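Local coordinates for xanthomonas outer protein D (Xanthomonas euvesicatoria, PDB 2OIX), which acts as a type III secreted virulence effector, a clan CE cysteine protease that removes SUMO from proteins, present here as its inactivated catalytic fragment, at residues A[3-6]-A[7-11]; A[83-86]-A[87-90]; A[144-147]-A[148-152]. The protein carries 1 engineered substitution. All blocks are in the same frame, centred on the assembly; numbering follows the deposited sequence.

How the contacts relate
The three contacts are local, and each satisfies backbone groups according to its place in the fold. Contact 2 is a surface contact, a hairpin turn closed by a backbone bond and an asparagine side chain, with waters and a lysine-aspartate pair at its surface. Contacts 1 and 3 are partly buried: contact 1 covers the start of helix 7-20 and the loop before it, contact 3 lies within helix 136-153, and the two helices pack on each other. The nearest atoms of these two contacts are about 6 Å apart. In both a histidine ring reaches the backbone through ND1, as acceptor in contact 1 and as donor in contact 3. Contacts 1 and 2 lie on opposite sides of the chain's centre.

Contact 1 of 3, residues A[3-6]-A[7-11]; sequences SWLL and DGHLR
Leu5 and Leu10 meet on the buried side of this helix start, with CB of Leu5 3.8 Å from CD1 of Leu10 and the two side chains crossing at about a right angle. The same methyl, Leu10 CD1, lies 4.0 Å from Leu5 CD1, so one methyl of Leu10 touches Leu5 at both its CB and its CD1. This is the tight part, and Leu141 of helix 136-153 touches both residues. The backbone of Leu5 is tied down as well, its carbonyl oxygen accepting a hydrogen bond from the indole of Trp76.

Leu6 stands at the N-cap of helix 7-20, which makes Leu5 and Leu10 the residue before the cap and the fourth residue of the helix, the pair that forms a hydrophobic staple. Next to it lies the returning half of a capping box. The backbone N of Leu6 donates to His9 ND1 at 2.9 Å, nearly straight at 167° and only 7° out of the imidazole plane. Since ND1 accepts here, it should carry no proton. With CG of His9 anti to its carbonyl carbon (chi1 -66°), the ring swings back over the helix start to meet that N-H. A leucine at the cap has no polar side chain to complete the box; Leu6 O instead receives two weak bonds, from His9 N at 3.0 Å and from Leu10 N at 3.3 Å.

On the looser, outward side the Leu6 side chain is exposed and runs alongside the histidine, pointing the same way, with CG 3.8 Å from CE1 of His9. Leu178 of helix 171-179 also touches the imidazole. Asp7 turns from the cap, and its OD1 bonds to Ser35 OG.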
loop_
_atom_site.group_PDB
_atom_site.type_symbol
_atom_site.label_atom_id
_atom_site.label_comp_id
_atom_site.label_asym_id
_atom_site.label_seq_id
_atom_site.Cartn_x
_atom_site.Cartn_y
_atom_site.Cartn_z
ATOM N N SER A 3 -4.640 3.398 -20.009
ATOM C CA SER A 3 -3.548 4.269 -19.601
ATOM C C SER A 3 -3.111 3.840 -18.203
ATOM O O SER A 3 -3.839 3.111 -17.520
ATOM C CB SER A 3 -4.005 5.732 -19.585
ATOM O OG SER A 3 -4.903 5.987 -18.507
ATOM N N TRP A 4 -1.940 4.289 -17.767
ATOM C CA TRP A 4 -1.470 3.921 -16.441
ATOM C C TRP A 4 -1.678 5.024 -15.406
ATOM O O TRP A 4 -1.766 6.207 -15.748
ATOM C CB TRP A 4 -0.024 3.403 -16.474
ATOM C CG TRP A 4 1.030 4.413 -16.835
ATOM C CD1 TRP A 4 1.797 5.159 -15.965
ATOM C CD2 TRP A 4 1.467 4.773 -18.158
ATOM N NE1 TRP A 4 2.675 5.959 -16.674
ATOM C CE2 TRP A 4 2.487 5.747 -18.017
ATOM C CE3 TRP A 4 1.088 4.374 -19.450
ATOM C CZ2 TRP A 4 3.132 6.321 -19.115
ATOM C CZ3 TRP A 4 1.734 4.945 -20.545
ATOM C CH2 TRP A 4 2.743 5.911 -20.368
ATOM N N LEU A 5 -1.809 4.610 -14.150
ATOM C CA LEU A 5 -1.969 5.531 -13.028
ATOM C C LEU A 5 -0.626 6.119 -12.602
ATOM O O LEU A 5 0.372 5.400 -12.552
ATOM C CB LEU A 5 -2.625 4.821 -11.830
ATOM C CG LEU A 5 -4.079 4.349 -11.960
ATOM C CD1 LEU A 5 -4.634 4.005 -10.562
ATOM C CD2 LEU A 5 -5.004 5.319 -12.677
ATOM N N LEU A 6 -0.610 7.428 -12.326
ATOM C CA LEU A 6 0.573 8.139 -11.796
ATOM C C LEU A 6 0.489 8.244 -10.267
ATOM O O LEU A 6 -0.558 7.960 -9.696
ATOM C CB LEU A 6 0.650 9.541 -12.396
ATOM C CG LEU A 6 0.560 9.657 -13.925
ATOM C CD1 LEU A 6 0.730 11.109 -14.379
ATOM C CD2 LEU A 6 1.584 8.794 -14.618
ATOM N N ASP A 7 1.569 8.665 -9.625
ATOM C CA ASP A 7 1.603 8.859 -8.162
ATOM C C ASP A 7 0.404 9.708 -7.712
ATOM O O ASP A 7 -0.216 9.398 -6.702
ATOM C CB ASP A 7 2.896 9.575 -7.740
ATOM C CG ASP A 7 4.159 8.742 -8.004
ATOM O OD1 ASP A 7 4.513 7.855 -7.178
ATOM O OD2 ASP A 7 4.828 9.012 -9.038
ATOM N N GLY A 8 0.139 10.799 -8.458
ATOM C CA GLY A 8 -0.974 11.724 -8.199
ATOM C C GLY A 8 -2.375 11.129 -8.233
ATOM O O GLY A 8 -3.264 11.586 -7.518
ATOM N N HIS A 9 -2.596 10.127 -9.073
ATOM C CA HIS A 9 -3.877 9.433 -9.094
ATOM C C HIS A 9 -4.083 8.587 -7.872
ATOM O O HIS A 9 -5.188 8.552 -7.333
ATOM C CB HIS A 9 -3.946 8.531 -10.297
ATOM C CG HIS A 9 -3.957 9.275 -11.589
ATOM N ND1 HIS A 9 -2.908 9.223 -12.481
ATOM C CD2 HIS A 9 -4.885 10.091 -12.147
ATOM C CE1 HIS A 9 -3.198 9.957 -13.544
ATOM N NE2 HIS A 9 -4.378 10.515 -13.352
ATOM N N LEU A 10 -3.029 7.877 -7.471
ATOM C CA LEU A 10 -3.081 7.044 -6.273
ATOM C C LEU A 10 -3.326 7.940 -5.064
ATOM O O LEU A 10 -4.224 7.668 -4.272
ATOM C CB LEU A 10 -1.787 6.228 -6.114
ATOM C CG LEU A 10 -1.775 4.814 -6.747
ATOM C CD1 LEU A 10 -1.572 4.958 -8.179
ATOM C CD2 LEU A 10 -0.558 4.031 -6.185
ATOM N N ARG A 11 -2.539 9.021 -4.950
ATOM C CA ARG A 11 -2.730 10.014 -3.896
ATOM C C ARG A 11 -4.144 10.602 -3.808
ATOM O O ARG A 11 -4.687 10.740 -2.703
ATOM C CB ARG A 11 -1.713 11.154 -4.038
ATOM C CG ARG A 11 -1.804 12.186 -2.938
ATOM C CD ARG A 11 -1.361 11.596 -1.599
ATOM N NE ARG A 11 -1.673 12.481 -0.476
ATOM C CZ ARG A 11 -0.808 13.321 0.094
ATOM N NH1 ARG A 11 0.454 13.396 -0.324
ATOM N NH2 ARG A 11 -1.212 14.093 1.100
#

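Contact 2 of 3, residues A[83-86]-A[87-90]; sequences RRNK and DAVA
The carboxamide of Asn85 has the methyl of Ala88 over one face, CB lying 3.7 Å from ND2 and 3.9 Å from CG. Its oxygen end takes a hydrogen bond from Asp87 N, 3.1 Å from Asn85 OD1, with the donor tilted 34° from the amide plane. Holding CG anti to the backbone N (chi1 -176°) folds the amide over the turn and brings OD1 within range of that N-H. The second flat group, the carboxylate of Asp87, is approached by the ammonium of Lys86 on the syn side of OD2, 31° out of its plane. This salt bridge measures 3.2 Å from Lys86 NZ to Asp87 OD2, with a weaker bond to OD1. The lysine lies beside the aspartate, pointing the same way, and bends at its last torsion to bring NZ over.

The bond from Asp87 N to Asn85 OD1 closes an Asx turn, and it overlaps a type I beta turn running from Asn85 to Ala88. The latter is closed by Ala88 N donating to Asn85 O at 3.0 Å, the donor lying above the carbonyl plane. One side chain thus supports the same reversal that the backbone makes. Water continues the pairing: one molecule accepts from Asn85 N at 2.9 Å and also bonds to Ala88 O, while another accepts from Val89 N. Toward the base, Val89 CG1 packs 3.8 Å from Arg83 CB.

The turn tops the hairpin between the antiparallel strands 75-82 and 90-94, where a backbone bond between Ala90 and Asp82 begins the strand pairing. Arg83 leads away to the carbonyl oxygens of Leu56 and Pro62, touching Val65 of strand 64-71 on the way, and Val89 rests on Leu117 in a loop.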
loop_
_atom_site.group_PDB
_atom_site.type_symbol
_atom_site.label_atom_id
_atom_site.label_comp_id
_atom_site.label_asym_id
_atom_site.label_seq_id
_atom_site.Cartn_x
_atom_site.Cartn_y
_atom_site.Cartn_z
ATOM N N ARG A 83 2.210 -2.733 12.326
ATOM C CA ARG A 83 3.073 -2.742 13.502
ATOM C C ARG A 83 2.356 -2.478 14.817
ATOM O O ARG A 83 2.958 -1.951 15.773
ATOM C CB ARG A 83 4.272 -1.814 13.311
ATOM C CG ARG A 83 3.843 -0.410 13.011
ATOM C CD ARG A 83 4.858 0.409 12.223
ATOM N NE ARG A 83 4.176 1.657 11.900
ATOM C CZ ARG A 83 4.628 2.611 11.112
ATOM N NH1 ARG A 83 5.832 2.514 10.552
ATOM N NH2 ARG A 83 3.856 3.676 10.913
ATOM N N ARG A 84 1.110 -2.936 14.917
ATOM C CA ARG A 84 0.327 -2.755 16.140
ATOM C C ARG A 84 1.049 -3.454 17.301
ATOM O O ARG A 84 1.067 -2.977 18.437
ATOM C CB ARG A 84 -1.092 -3.297 16.010
ATOM C CG ARG A 84 -2.030 -2.424 15.192
ATOM C CD ARG A 84 -3.345 -3.119 15.078
ATOM N NE ARG A 84 -3.195 -4.202 14.108
ATOM C CZ ARG A 84 -4.164 -5.064 13.791
ATOM N NH1 ARG A 84 -5.351 -4.996 14.400
ATOM N NH2 ARG A 84 -3.931 -6.010 12.888
ATOM N N ASN A 85 1.686 -4.573 16.987
ATOM C CA ASN A 85 2.522 -5.274 17.949
ATOM C C ASN A 85 3.970 -5.032 17.550
ATOM O O ASN A 85 4.443 -5.590 16.564
ATOM C CB ASN A 85 2.210 -6.766 17.936
ATOM C CG ASN A 85 2.995 -7.538 18.984
ATOM O OD1 ASN A 85 4.000 -7.058 19.544
ATOM N ND2 ASN A 85 2.535 -8.756 19.262
ATOM N N LYS A 86 4.667 -4.213 18.327
ATOM C CA LYS A 86 6.051 -3.842 18.029
ATOM C C LYS A 86 7.095 -4.970 18.121
ATOM O O LYS A 86 8.137 -4.875 17.477
ATOM C CB LYS A 86 6.483 -2.614 18.843
ATOM C CG LYS A 86 6.949 -2.950 20.263
ATOM C CD LYS A 86 7.941 -1.939 20.797
ATOM C CE LYS A 86 8.881 -2.630 21.772
ATOM N NZ LYS A 86 8.118 -3.471 22.748
ATOM N N ASP A 87 6.823 -6.024 18.898
ATOM C CA ASP A 87 7.682 -7.191 18.881
ATOM C C ASP A 87 7.321 -8.229 17.823
ATOM O O ASP A 87 8.018 -9.242 17.697
ATOM C CB ASP A 87 7.760 -7.841 20.272
ATOM C CG ASP A 87 7.815 -6.825 21.393
ATOM O OD1 ASP A 87 8.882 -6.685 22.056
ATOM O OD2 ASP A 87 6.772 -6.178 21.642
ATOM N N ALA A 88 6.235 -7.995 17.084
ATOM C CA ALA A 88 5.806 -8.930 16.048
ATOM C C ALA A 88 5.176 -8.156 14.897
ATOM O O ALA A 88 3.982 -8.318 14.588
ATOM C CB ALA A 88 4.847 -9.958 16.589
ATOM N N VAL A 89 5.997 -7.315 14.264
ATOM C CA VAL A 89 5.576 -6.604 13.058
ATOM C C VAL A 89 5.289 -7.559 11.886
ATOM O O VAL A 89 6.083 -8.453 11.556
ATOM C CB VAL A 89 6.606 -5.500 12.673
ATOM C CG1 VAL A 89 6.131 -4.631 11.554
ATOM C CG2 VAL A 89 6.933 -4.648 13.923
ATOM N N ALA A 90 4.146 -7.364 11.253
ATOM C CA ALA A 90 3.792 -8.182 10.117
ATOM C C ALA A 90 3.808 -7.291 8.876
ATOM O O ALA A 90 3.487 -6.089 8.967
ATOM C CB ALA A 90 2.430 -8.787 10.311
HETATM O O HOH W 1 2.181 -6.268 14.670
HETATM O O HOH W 2 8.973 -7.094 14.942
#

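Contact 3 of 3, residues A[144-147]-A[148-152]; sequences IEVL and AHRVL
Glu145 O is gripped twice by His149, once by the backbone N at 3.0 Å and once by the ring ND1 at 2.9 Å. The two donors come from opposite faces of the carbonyl plane. The ring bond is close to straight, and the oxygen sits at the edge of the imidazole, 5° out of its plane, so ND1 carries a proton. Having CG anti to the carbonyl carbon (chi1 -78°) sends the ring back down the helix toward the residue one turn earlier. The Glu145 carboxylate rises beside the ring, its plane turned 33° from it, with OE2 3.5 Å from His149 CE1; a negative charge so near might favour a positive charge on the ring, though the salt bridge of the carboxylate to Arg20 would offset this.

On another side of the same turn, Val146 CG1 lies over one face of the Arg150 guanidinium, 3.7 Å from NH2, offset toward its rim. Beneath these side chains run ordinary alpha-helical bonds, such as Ala148 N to Ile144 O at 2.8 Å and Val151 N to Leu147 O at 3.0 Å.

A second shell positions the charged groups. Tyr13 and Arg20 both bind Glu145 OE1, holding the carboxylate beside the histidine. The NH1 of Arg150 donates to the carbonyl oxygens of Gly161 and Asp163, which keeps the guanidinium against the valine, and Leu164 from the same loop touches Val146.

The segment belongs to helix 136-153, the central helix whose N-terminus carries the nucleophilic cysteine in Ulp1-family proteases. Ile144 faces Thr14 and Leu17 of helix 7-20 as well as Phe66 of strand 64-71. Leu147 packs on Phe66 too, while Ala148 and Val151 lie against Leu30 of strand 30-32, joining the helix to the sheet.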
loop_
_atom_site.group_PDB
_atom_site.type_symbol
_atom_site.label_atom_id
_atom_site.label_comp_id
_atom_site.label_asym_id
_atom_site.label_seq_id
_atom_site.Cartn_x
_atom_site.Cartn_y
_atom_site.Cartn_z
ATOM N N ILE A 144 -6.102 -1.706 -1.419
ATOM C CA ILE A 144 -6.102 -0.781 -0.285
ATOM C C ILE A 144 -7.501 -0.628 0.301
ATOM O O ILE A 144 -7.667 -0.747 1.521
ATOM C CB ILE A 144 -5.497 0.595 -0.675
ATOM C CG1 ILE A 144 -3.956 0.465 -0.906
ATOM C CG2 ILE A 144 -5.831 1.630 0.421
ATOM C CD1 ILE A 144 -3.329 1.714 -1.507
ATOM N N GLU A 145 -8.465 -0.431 -0.587
ATOM C CA GLU A 145 -9.887 -0.172 -0.290
ATOM C C GLU A 145 -10.558 -1.367 0.436
ATOM O O GLU A 145 -11.203 -1.197 1.472
ATOM C CB GLU A 145 -10.620 0.101 -1.597
ATOM C CG GLU A 145 -12.134 0.259 -1.462
ATOM C CD GLU A 145 -12.570 1.706 -1.383
ATOM O OE1 GLU A 145 -11.689 2.583 -1.580
ATOM O OE2 GLU A 145 -13.789 1.965 -1.155
ATOM N N VAL A 146 -10.386 -2.556 -0.139
ATOM C CA VAL A 146 -10.822 -3.832 0.425
ATOM C C VAL A 146 -10.220 -4.056 1.794
ATOM O O VAL A 146 -10.944 -4.354 2.733
ATOM C CB VAL A 146 -10.421 -4.991 -0.505
ATOM C CG1 VAL A 146 -10.722 -6.329 0.121
ATOM C CG2 VAL A 146 -11.226 -4.889 -1.848
ATOM N N LEU A 147 -8.899 -3.933 1.891
ATOM C CA LEU A 147 -8.235 -4.181 3.171
ATOM C C LEU A 147 -8.600 -3.113 4.254
ATOM O O LEU A 147 -8.831 -3.470 5.431
ATOM C CB LEU A 147 -6.728 -4.290 2.951
ATOM C CG LEU A 147 -6.138 -5.501 2.205
ATOM C CD1 LEU A 147 -4.530 -5.358 2.294
ATOM C CD2 LEU A 147 -6.540 -6.817 2.903
ATOM N N ALA A 148 -8.663 -1.839 3.860
ATOM C CA ALA A 148 -9.174 -0.764 4.742
ATOM C C ALA A 148 -10.545 -1.090 5.323
ATOM O O ALA A 148 -10.759 -0.948 6.525
ATOM C CB ALA A 148 -9.192 0.605 4.028
ATOM N N HIS A 149 -11.482 -1.521 4.483
ATOM C CA HIS A 149 -12.794 -1.892 5.016
ATOM C C HIS A 149 -12.761 -3.098 5.986
ATOM O O HIS A 149 -13.541 -3.154 6.960
ATOM C CB HIS A 149 -13.804 -2.059 3.881
ATOM C CG HIS A 149 -14.311 -0.748 3.346
ATOM N ND1 HIS A 149 -13.595 0.015 2.450
ATOM C CD2 HIS A 149 -15.458 -0.064 3.592
ATOM C CE1 HIS A 149 -14.272 1.118 2.174
ATOM N NE2 HIS A 149 -15.409 1.091 2.846
ATOM N N ARG A 150 -11.847 -4.038 5.749
ATOM C CA ARG A 150 -11.686 -5.162 6.674
ATOM C C ARG A 150 -11.137 -4.701 8.031
ATOM O O ARG A 150 -11.492 -5.262 9.062
ATOM C CB ARG A 150 -10.798 -6.246 6.050
ATOM C CG ARG A 150 -11.462 -6.849 4.802
ATOM C CD ARG A 150 -10.673 -8.047 4.262
ATOM N NE ARG A 150 -11.274 -8.548 3.017
ATOM C CZ ARG A 150 -10.700 -9.417 2.190
ATOM N NH1 ARG A 150 -9.543 -9.906 2.466
ATOM N NH2 ARG A 150 -11.299 -9.816 1.048
ATOM N N VAL A 151 -10.293 -3.679 8.040
ATOM C CA VAL A 151 -9.791 -3.157 9.328
ATOM C C VAL A 151 -11.004 -2.529 10.050
ATOM O O VAL A 151 -11.245 -2.796 11.218
ATOM C CB VAL A 151 -8.640 -2.171 9.159
ATOM C CG1 VAL A 151 -8.295 -1.528 10.505
ATOM C CG2 VAL A 151 -7.365 -2.894 8.512
ATOM N N LEU A 152 -11.800 -1.744 9.325
ATOM C CA LEU A 152 -12.947 -1.059 9.912
ATOM C C LEU A 152 -13.948 -2.029 10.504
ATOM O O LEU A 152 -14.514 -1.773 11.575
ATOM C CB LEU A 152 -13.662 -0.236 8.840
ATOM C CG LEU A 152 -13.341 1.257 8.677
ATOM C CD1 LEU A 152 -11.883 1.667 8.947
ATOM C CD2 LEU A 152 -13.797 1.731 7.305
#